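Local atomic coordinates of tRNA threonylcarbamoyladenosine dehydratase (PDB entry 4D79), a protein that catalyses the ATP-dependent dehydration of threonylcarbamoyladenosine at position 37 of tRNAs to its cyclic form, and can accept sulfur from the desulfurase CsdA. Residues B[130-135]-B[175-180]; B[148-153]-B[202-207]; B[166-171]-B[196-201]. One frame throughout, in Å; residues are numbered along the deposited sequence. Where two conformers were deposited one is given.

Contact 1: residues B[130-135]-B[175-180]; sequences DSVRPK and DPLAAK. With ATP (adenosine-5'-triphosphate), chain K.
Leu177 reaches across to Val132, Asp130 and Lys135 with its two methyl branches. CD1 presses on Val132 CG2 at 3.4 Å, closer than usual for two carbons, as the two side chains slide past each other in opposite directions. The same CD1 lies 3.7 Å from Asp130 O. The other branch, CD2, meets the aliphatic Lys135 CE at 4.0 Å. Leu177 CG stands anti to its backbone N (chi1 176°), which carries both methyls across. Val132 CG2 also touches Lys180 CB at 3.9 Å, the two side chains crossing at about a right angle. No hydrogen bond joins the two segments.

Each segment leads into a helix: 132-144 and 176-189 meet by their first turns in the Rossmann-like ThiF fold of the MoeB/E1 superfamily. Asp175 is the N-cap of the second helix; its OD1 accepts from Ala178 N, which comes from above the carboxylate plane. OD1 also accepts from Gly154 N.

Asp130 turns its side chain to the nucleotide. CB sits 3.4 Å from ATP O1A. CG follows at 3.5 Å from ATP C5' of the ribose. The carboxylate then splits its reach. OD1 approaches the base, 3.3 Å from ATP C8, while OD2 lies 2.9 Å from ATP O1B of the beta phosphate. CG is held between the backbone N and the carbonyl carbon (chi1 68°), which turns the carboxylate away from Leu177. Further along, the ring of Pro134 lies against ATP N6 of the adenine. The amino end of Lys135 runs past Leu177 to a salt bridge with Asp127 and a hydrogen bond to Ile129 O.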
loop_
_atom_site.group_PDB
_atom_site.type_symbol
_atom_site.label_atom_id
_atom_site.label_comp_id
_atom_site.label_asym_id
_atom_site.label_seq_id
_atom_site.Cartn_x
_atom_site.Cartn_y
_atom_site.Cartn_z
ATOM N N ASP B 130 -3.291 -8.577 15.695
ATOM C CA ASP B 130 -4.011 -9.674 15.061
ATOM C C ASP B 130 -4.657 -10.625 16.067
ATOM O O ASP B 130 -5.425 -11.494 15.654
ATOM C CB ASP B 130 -3.074 -10.441 14.103
ATOM C CG ASP B 130 -1.983 -11.206 14.828
ATOM O OD1 ASP B 130 -1.606 -10.808 15.948
ATOM O OD2 ASP B 130 -1.483 -12.199 14.256
ATOM N N SER B 131 -4.317 -10.516 17.353
ATOM C CA SER B 131 -4.796 -11.402 18.409
ATOM C C SER B 131 -5.848 -10.709 19.273
ATOM O O SER B 131 -5.648 -9.577 19.722
ATOM C CB SER B 131 -3.620 -11.865 19.274
ATOM O OG SER B 131 -4.035 -12.198 20.584
ATOM N N VAL B 132 -6.942 -11.414 19.572
ATOM C CA VAL B 132 -8.139 -10.733 20.062
ATOM C C VAL B 132 -7.950 -10.217 21.486
ATOM O O VAL B 132 -8.472 -9.151 21.833
ATOM C CB VAL B 132 -9.363 -11.652 19.954
ATOM C CG1 VAL B 132 -10.600 -10.945 20.475
ATOM C CG2 VAL B 132 -9.569 -12.064 18.516
ATOM N N ARG B 133 -7.257 -10.985 22.343
ATOM C CA ARG B 133 -7.142 -10.653 23.764
ATOM C C ARG B 133 -6.513 -9.277 23.973
ATOM O O ARG B 133 -7.146 -8.397 24.580
ATOM C CB ARG B 133 -6.300 -11.729 24.465
ATOM C CG ARG B 133 -6.839 -13.156 24.521
ATOM C CD ARG B 133 -5.806 -14.071 25.210
ATOM N NE ARG B 133 -6.175 -15.489 25.232
ATOM C CZ ARG B 133 -5.923 -16.356 24.249
ATOM N NH1 ARG B 133 -5.281 -15.971 23.152
ATOM N NH2 ARG B 133 -6.298 -17.625 24.366
ATOM N N PRO B 134 -5.287 -9.029 23.524
ATOM C CA PRO B 134 -4.705 -7.686 23.666
ATOM C C PRO B 134 -5.418 -6.622 22.835
ATOM O O PRO B 134 -5.435 -5.447 23.222
ATOM C CB PRO B 134 -3.268 -7.903 23.188
ATOM C CG PRO B 134 -3.380 -9.082 22.216
ATOM C CD PRO B 134 -4.393 -9.955 22.805
ATOM N N LYS B 135 -5.967 -6.997 21.682
ATOM C CA LYS B 135 -6.704 -6.053 20.852
ATOM C C LYS B 135 -7.876 -5.466 21.621
ATOM O O LYS B 135 -8.081 -4.248 21.624
ATOM C CB LYS B 135 -7.188 -6.763 19.584
ATOM C CG LYS B 135 -7.596 -5.856 18.454
ATOM C CD LYS B 135 -7.798 -6.694 17.191
ATOM C CE LYS B 135 -8.117 -5.833 15.987
ATOM N NZ LYS B 135 -6.935 -5.084 15.473
ATOM N N ASP B 175 -15.731 -10.454 8.553
ATOM C CA ASP B 175 -14.501 -10.188 9.286
ATOM C C ASP B 175 -14.574 -10.915 10.612
ATOM O O ASP B 175 -15.011 -10.354 11.620
ATOM C CB ASP B 175 -14.309 -8.690 9.479
ATOM C CG ASP B 175 -12.899 -8.330 9.866
ATOM O OD1 ASP B 175 -12.277 -9.080 10.649
ATOM O OD2 ASP B 175 -12.409 -7.300 9.365
ATOM N N PRO B 176 -14.119 -12.163 10.653
ATOM C CA PRO B 176 -14.241 -12.942 11.889
ATOM C C PRO B 176 -13.421 -12.375 13.021
ATOM O O PRO B 176 -13.829 -12.512 14.174
ATOM C CB PRO B 176 -13.763 -14.342 11.481
ATOM C CG PRO B 176 -13.898 -14.362 9.982
ATOM C CD PRO B 176 -13.677 -12.991 9.515
ATOM N N LEU B 177 -12.288 -11.727 12.737
ATOM C CA LEU B 177 -11.528 -11.089 13.807
ATOM C C LEU B 177 -12.347 -9.982 14.449
ATOM O O LEU B 177 -12.448 -9.894 15.672
ATOM C CB LEU B 177 -10.207 -10.540 13.273
ATOM C CG LEU B 177 -9.407 -9.774 14.342
ATOM C CD1 LEU B 177 -9.002 -10.708 15.460
ATOM C CD2 LEU B 177 -8.188 -9.094 13.733
ATOM N N ALA B 178 -12.967 -9.132 13.637
ATOM C CA ALA B 178 -13.799 -8.085 14.214
ATOM C C ALA B 178 -14.946 -8.684 15.018
ATOM O O ALA B 178 -15.318 -8.144 16.060
ATOM C CB ALA B 178 -14.332 -7.168 13.112
ATOM N N ALA B 179 -15.523 -9.795 14.545
ATOM C CA ALA B 179 -16.623 -10.443 15.268
ATOM C C ALA B 179 -16.180 -10.943 16.638
ATOM O O ALA B 179 -16.839 -10.682 17.643
ATOM C CB ALA B 179 -17.190 -11.602 14.446
ATOM N N LYS B 180 -15.051 -11.651 16.701
ATOM C CA LYS B 180 -14.545 -12.125 17.986
ATOM C C LYS B 180 -14.231 -10.965 18.919
ATOM O O LYS B 180 -14.491 -11.041 20.135
ATOM C CB LYS B 180 -13.297 -12.981 17.761
ATOM C CG LYS B 180 -13.582 -14.321 17.123
ATOM C CD LYS B 180 -12.318 -15.168 16.956
ATOM C CE LYS B 180 -11.517 -14.733 15.733
ATOM N NZ LYS B 180 -10.394 -15.661 15.407
HETATM P PG ATP K . 2.650 -15.051 12.105
HETATM O O1G ATP K . 2.641 -16.184 11.108
HETATM O O2G ATP K . 4.017 -14.704 12.646
HETATM O O3G ATP K . 1.545 -15.130 13.131
HETATM P PB ATP K . 2.025 -12.298 11.803
HETATM O O1B ATP K . 1.190 -12.387 13.061
HETATM O O2B ATP K . 3.315 -11.498 11.753
HETATM O O3B ATP K . 2.270 -13.774 11.205
HETATM P PA ATP K . 0.145 -10.458 10.796
HETATM O O1A ATP K . -1.165 -10.999 11.358
HETATM O O2A ATP K . 0.140 -9.792 9.446
HETATM O O3A ATP K . 1.103 -11.729 10.623
HETATM O "O5'" ATP K . 0.892 -9.497 11.876
HETATM C "C5'" ATP K . 0.362 -9.168 13.175
HETATM C "C4'" ATP K . 1.315 -8.409 14.109
HETATM O "O4'" ATP K . 0.653 -7.900 15.311
HETATM C "C3'" ATP K . 2.460 -9.285 14.602
HETATM O "O3'" ATP K . 3.742 -8.709 14.300
HETATM C "C2'" ATP K . 2.253 -9.354 16.104
HETATM O "O2'" ATP K . 3.476 -9.495 16.813
HETATM C "C1'" ATP K . 1.547 -8.052 16.445
HETATM N N9 ATP K . 0.947 -8.116 17.815
HETATM C C8 ATP K . 0.144 -9.133 18.223
HETATM N N7 ATP K . -0.264 -8.983 19.511
HETATM C C5 ATP K . 0.291 -7.852 19.954
HETATM C C6 ATP K . 0.233 -7.129 21.230
HETATM N N6 ATP K . -0.478 -7.645 22.235
HETATM N N1 ATP K . 0.915 -5.991 21.370
HETATM C C2 ATP K . 1.658 -5.494 20.355
HETATM N N3 ATP K . 1.757 -6.104 19.153
HETATM C C4 ATP K . 1.099 -7.273 18.868
#

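Contact 2: residues B[148-153]-B[202-207]; sequences PLVTTG and DCVFST. With K (potassium ion), chain I; GOL (glycerol), chain L.
Strands 149-152 and 202-206 are parallel neighbours in the mixed sheet of the ThiF fold, and Thr151 pairs with Cys203, Thr152 with Val204. Their axes run 26° apart. Three backbone bonds join them. Thr151 N gives a nearly straight bond to Asp202 O at 2.9 Å. Val204 N reaches Thr151 O at 2.8 Å, tilted from the carbonyl plane. Gly153 N closes the ladder on Val204 O at 2.8 Å.

On one face Thr152 and Val204 lie side by side and point the same way, with Thr152 CG2 4.0 Å from Val204 CB. Val150 CG2, set opposite its own backbone N by a chi1 of 55°, meets Val204 CG2 at 3.9 Å. Helix 242-266 covers this face through Phe248, Val251 and Ala252, and Thr152 OG1 is bonded to Asp127 O of the next strand. On the other face Thr151, in one of its two conformers, brings CG2 to 3.7 Å from Cys203 CB.

At the start of the pair, one water donates to Leu149 O and to Asp202 OD2, which His255 NE2 also bonds. A glycerol, probably from the crystallisation liquor, also links Leu149 and Asp202 N. At the far end Ser206 O binds the potassium ion at 2.4 Å, with Gln158, Gln174 and Glu208 completing the protein ligands. A neutral carbonyl oxygen is a usual potassium ligand, so the strand end serves the metal through its backbone.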
loop_
_atom_site.group_PDB
_atom_site.type_symbol
_atom_site.label_atom_id
_atom_site.label_comp_id
_atom_site.label_asym_id
_atom_site.label_seq_id
_atom_site.Cartn_x
_atom_site.Cartn_y
_atom_site.Cartn_z
ATOM N N PRO B 148 -7.735 9.039 20.543
ATOM C CA PRO B 148 -8.065 8.766 19.131
ATOM C C PRO B 148 -7.454 7.455 18.676
ATOM O O PRO B 148 -6.264 7.197 18.853
ATOM C CB PRO B 148 -7.473 9.962 18.370
ATOM C CG PRO B 148 -7.385 11.054 19.409
ATOM C CD PRO B 148 -7.063 10.347 20.707
ATOM N N LEU B 149 -8.292 6.621 18.113
ATOM C CA LEU B 149 -7.917 5.268 17.760
ATOM C C LEU B 149 -8.562 4.894 16.446
ATOM O O LEU B 149 -9.729 5.207 16.207
ATOM C CB LEU B 149 -8.383 4.271 18.815
ATOM C CG LEU B 149 -8.344 2.773 18.507
ATOM C CD1 LEU B 149 -6.977 2.261 18.691
ATOM C CD2 LEU B 149 -9.344 2.050 19.378
ATOM N N VAL B 150 -7.827 4.159 15.638
ATOM C CA VAL B 150 -8.414 3.449 14.510
ATOM C C VAL B 150 -7.937 2.011 14.589
ATOM O O VAL B 150 -6.750 1.747 14.805
ATOM C CB VAL B 150 -8.100 4.107 13.149
ATOM C CG1 VAL B 150 -6.605 4.302 12.900
ATOM C CG2 VAL B 150 -8.764 3.290 12.014
ATOM N N THR B 151 -8.873 1.078 14.495
ATOM C CA THR B 151 -8.533 -0.328 14.548
ATOM C C THR B 151 -8.733 -0.925 13.161
ATOM O O THR B 151 -9.303 -0.307 12.261
ATOM C CB THR B 151 -9.364 -1.083 15.607
ATOM O OG1 THR B 151 -8.879 -2.437 15.751
ATOM C CG2 THR B 151 -10.833 -1.135 15.222
ATOM N N THR B 152 -8.205 -2.121 12.994
ATOM C CA THR B 152 -8.235 -2.815 11.724
ATOM C C THR B 152 -8.778 -4.206 11.980
ATOM O O THR B 152 -8.394 -4.855 12.954
ATOM C CB THR B 152 -6.838 -2.854 11.064
ATOM O OG1 THR B 152 -5.875 -3.373 11.987
ATOM C CG2 THR B 152 -6.374 -1.446 10.641
ATOM N N GLY B 153 -9.699 -4.648 11.136
ATOM C CA GLY B 153 -10.159 -6.015 11.203
ATOM C C GLY B 153 -9.144 -6.940 10.553
ATOM O O GLY B 153 -7.989 -6.584 10.315
ATOM N N ASP B 202 -13.723 3.219 15.416
ATOM C CA ASP B 202 -13.574 3.258 13.961
ATOM C C ASP B 202 -12.754 2.055 13.532
ATOM O O ASP B 202 -11.683 1.808 14.089
ATOM C CB ASP B 202 -12.865 4.513 13.433
ATOM C CG ASP B 202 -13.622 5.801 13.684
ATOM O OD1 ASP B 202 -14.838 5.751 13.954
ATOM O OD2 ASP B 202 -12.990 6.899 13.581
ATOM N N CYS B 203 -13.226 1.336 12.512
ATOM C CA CYS B 203 -12.622 0.065 12.132
ATOM C C CYS B 203 -12.434 -0.026 10.614
ATOM O O CYS B 203 -13.389 0.150 9.854
ATOM C CB CYS B 203 -13.475 -1.101 12.604
ATOM S SG CYS B 203 -12.633 -2.691 12.351
ATOM N N VAL B 204 -11.211 -0.334 10.186
ATOM C CA VAL B 204 -10.942 -0.620 8.783
ATOM C C VAL B 204 -11.299 -2.083 8.508
ATOM O O VAL B 204 -10.845 -2.991 9.211
ATOM C CB VAL B 204 -9.470 -0.361 8.439
ATOM C CG1 VAL B 204 -9.229 -0.624 6.918
ATOM C CG2 VAL B 204 -9.028 1.065 8.841
ATOM N N PHE B 205 -12.117 -2.311 7.496
ATOM C CA PHE B 205 -12.539 -3.652 7.111
ATOM C C PHE B 205 -12.777 -3.649 5.609
ATOM O O PHE B 205 -12.618 -2.629 4.947
ATOM C CB PHE B 205 -13.817 -4.069 7.862
ATOM C CG PHE B 205 -15.048 -3.495 7.255
ATOM C CD1 PHE B 205 -15.293 -2.141 7.329
ATOM C CD2 PHE B 205 -15.951 -4.293 6.584
ATOM C CE1 PHE B 205 -16.416 -1.574 6.715
ATOM C CE2 PHE B 205 -17.078 -3.729 5.980
ATOM C CZ PHE B 205 -17.304 -2.380 6.040
ATOM N N SER B 206 -13.137 -4.812 5.068
ATOM C CA SER B 206 -13.479 -4.934 3.663
ATOM C C SER B 206 -14.812 -5.644 3.474
ATOM O O SER B 206 -15.130 -6.586 4.197
ATOM C CB SER B 206 -12.369 -5.637 2.927
ATOM O OG SER B 206 -12.796 -5.932 1.615
ATOM N N THR B 207 -15.605 -5.171 2.511
ATOM C CA THR B 207 -16.869 -5.820 2.187
ATOM C C THR B 207 -16.678 -7.116 1.428
ATOM O O THR B 207 -17.658 -7.821 1.218
ATOM C CB THR B 207 -17.771 -4.922 1.346
ATOM O OG1 THR B 207 -17.044 -4.409 0.226
ATOM C CG2 THR B 207 -18.291 -3.752 2.198
HETATM K K K I . -14.227 -8.812 4.538
HETATM C C1 GOL L . -12.098 5.990 19.940
HETATM O O1 GOL L . -11.444 6.664 21.008
HETATM C C2 GOL L . -12.303 6.950 18.761
HETATM O O2 GOL L . -11.077 7.373 18.224
HETATM C C3 GOL L . -13.076 6.317 17.610
HETATM O O3 GOL L . -12.405 5.153 17.205
HETATM O O HOH W 1 -10.499 6.931 14.302
HETATM O O HOH W 2 -12.594 -7.349 6.579
#

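Contact 3: residues B[166-171]-B[196-201]; sequences VTDLAK and KGKLGV
Leu169 packs on Leu199 and Val201 beside strand 164-168, an outermost strand of the ThiF sheet within this chain, where Asp168 forms an Asx turn. Leu169 CG lies 3.9 Å from Leu199 CD1, the two side chains slanting across each other. Leu169 CB meets Val201 CB at 4.0 Å. Leu181 and Leu185 of helix 176-189 also pack on Leu169. Ala170 CB sits beside Leu199 CG and close to Gly197 O.

Backbone bonding begins at the border of this cluster, where Leu169 N donates to Val201 O at 2.8 Å. Next comes the carboxylate of Asp168, which the loop 196-201 wraps. A chi1 of -173° swings CG to the far side from the backbone N, and the carboxylate faces the loop. OD2 takes Leu199 N at 2.8 Å on its syn side. It also takes Ala170 N at 2.9 Å from above the carboxylate plane; that bond closes the Asx turn. OD1 accepts Val201 N at 3.3 Å, again from above the plane, and a weak bond from Gly200 N. With an alanine in place of Asp168, the amides of Leu199, Val201 and Ala170 lose this acceptor, and the loop 196-201 is likely to be freer to move.

Outermost, two lysine chains cross, and Lys171 NZ comes within 3.9 Å of Lys198 NZ despite their like charge.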
loop_
_atom_site.group_PDB
_atom_site.type_symbol
_atom_site.label_atom_id
_atom_site.label_comp_id
_atom_site.label_asym_id
_atom_site.label_seq_id
_atom_site.Cartn_x
_atom_site.Cartn_y
_atom_site.Cartn_z
ATOM N N VAL B 166 -13.902 2.212 6.015
ATOM C CA VAL B 166 -13.888 2.495 7.448
ATOM C C VAL B 166 -15.326 2.620 7.924
ATOM O O VAL B 166 -16.111 3.377 7.342
ATOM C CB VAL B 166 -13.107 3.788 7.775
ATOM C CG1 VAL B 166 -12.965 3.947 9.290
ATOM C CG2 VAL B 166 -11.744 3.787 7.121
ATOM N N THR B 167 -15.659 1.917 9.007
ATOM C CA THR B 167 -16.978 2.033 9.597
ATOM C C THR B 167 -16.869 1.764 11.105
ATOM O O THR B 167 -15.806 1.428 11.642
ATOM C CB THR B 167 -17.960 1.065 8.900
ATOM O OG1 THR B 167 -19.314 1.435 9.180
ATOM C CG2 THR B 167 -17.743 -0.353 9.337
ATOM N N ASP B 168 -17.987 1.911 11.791
ATOM C CA ASP B 168 -18.006 1.600 13.208
ATOM C C ASP B 168 -17.821 0.104 13.396
ATOM O O ASP B 168 -18.382 -0.705 12.646
ATOM C CB ASP B 168 -19.313 2.029 13.841
ATOM C CG ASP B 168 -19.296 1.870 15.347
ATOM O OD1 ASP B 168 -18.824 2.813 16.028
ATOM O OD2 ASP B 168 -19.726 0.806 15.861
ATOM N N LEU B 169 -17.035 -0.252 14.416
ATOM C CA LEU B 169 -16.695 -1.653 14.675
ATOM C C LEU B 169 -17.931 -2.526 14.767
ATOM O O LEU B 169 -17.881 -3.702 14.387
ATOM C CB LEU B 169 -15.847 -1.760 15.953
ATOM C CG LEU B 169 -15.485 -3.179 16.440
ATOM C CD1 LEU B 169 -14.695 -3.952 15.366
ATOM C CD2 LEU B 169 -14.696 -3.101 17.791
ATOM N N ALA B 170 -19.055 -1.971 15.229
ATOM C CA ALA B 170 -20.293 -2.738 15.320
ATOM C C ALA B 170 -20.833 -3.192 13.973
ATOM O O ALA B 170 -21.660 -4.121 13.943
ATOM C CB ALA B 170 -21.392 -1.931 15.997
ATOM N N LYS B 171 -20.463 -2.511 12.890
ATOM C CA LYS B 171 -21.091 -2.676 11.582
ATOM C C LYS B 171 -20.187 -3.361 10.564
ATOM O O LYS B 171 -20.534 -3.434 9.385
ATOM C CB LYS B 171 -21.589 -1.330 11.052
ATOM C CG LYS B 171 -22.573 -0.663 12.020
ATOM C CD LYS B 171 -23.359 0.506 11.414
ATOM C CE LYS B 171 -22.551 1.764 11.152
ATOM N NZ LYS B 171 -23.440 2.841 10.600
ATOM N N LYS B 196 -27.752 3.923 19.123
ATOM C CA LYS B 196 -27.654 3.866 17.670
ATOM C C LYS B 196 -26.956 2.607 17.165
ATOM O O LYS B 196 -26.660 2.517 15.973
ATOM C CB LYS B 196 -26.908 5.092 17.124
ATOM C CG LYS B 196 -27.527 6.465 17.393
ATOM C CD LYS B 196 -26.560 7.581 16.985
ATOM C CE LYS B 196 -26.462 7.754 15.460
ATOM N NZ LYS B 196 -27.715 8.170 14.778
ATOM N N GLY B 197 -26.706 1.623 18.018
ATOM C CA GLY B 197 -26.097 0.399 17.543
ATOM C C GLY B 197 -24.626 0.527 17.215
ATOM O O GLY B 197 -24.107 -0.254 16.419
ATOM N N LYS B 198 -23.929 1.472 17.829
ATOM C CA LYS B 198 -22.529 1.716 17.512
ATOM C C LYS B 198 -21.713 1.497 18.775
ATOM O O LYS B 198 -22.213 1.660 19.895
ATOM C CB LYS B 198 -22.332 3.118 16.969
ATOM C CG LYS B 198 -22.952 3.324 15.597
ATOM C CD LYS B 198 -22.710 4.724 15.026
ATOM C CE LYS B 198 -23.255 4.836 13.605
ATOM N NZ LYS B 198 -22.736 6.010 12.845
ATOM N N LEU B 199 -20.483 1.048 18.580
ATOM C CA LEU B 199 -19.516 0.926 19.656
ATOM C C LEU B 199 -18.661 2.174 19.849
ATOM O O LEU B 199 -17.953 2.274 20.861
ATOM C CB LEU B 199 -18.603 -0.265 19.390
ATOM C CG LEU B 199 -19.254 -1.631 19.587
ATOM C CD1 LEU B 199 -18.404 -2.777 18.982
ATOM C CD2 LEU B 199 -19.544 -1.901 21.077
ATOM N N GLY B 200 -18.713 3.128 18.928
ATOM C CA GLY B 200 -17.846 4.288 19.018
ATOM C C GLY B 200 -16.395 3.941 18.788
ATOM O O GLY B 200 -15.514 4.503 19.441
ATOM N N VAL B 201 -16.122 2.995 17.899
ATOM C CA VAL B 201 -14.760 2.606 17.545
ATOM C C VAL B 201 -14.681 2.518 16.015
ATOM O O VAL B 201 -15.450 1.782 15.393
ATOM C CB VAL B 201 -14.356 1.259 18.174
ATOM C CG1 VAL B 201 -12.945 0.881 17.757
ATOM C CG2 VAL B 201 -14.451 1.276 19.726
#

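Contact 2 lies between the other two: contact 1 meets it through a helix, contact 3 through the neighbouring strand 164-168. Its centre lies about 11 Å from that of contact 1 and about 10 Å from that of contact 3. Lys135 of contact 1 donates from NZ to Thr152 O at 2.9 Å, tying a helix beside the ATP pocket to the strand end. Cys203 N and Thr167 O, 2.7 Å apart, probably bond contact 2 to contact 3. Contacts 1 and 3 meet at Ala178 CB and Leu169 CD1, 3.9 Å apart. Only contact 1 holds ATP-pocket residues; contact 2 carries one of the potassium ligands, Ser206 O, and its Thr152 side chain is about 9 Å from the nucleotide.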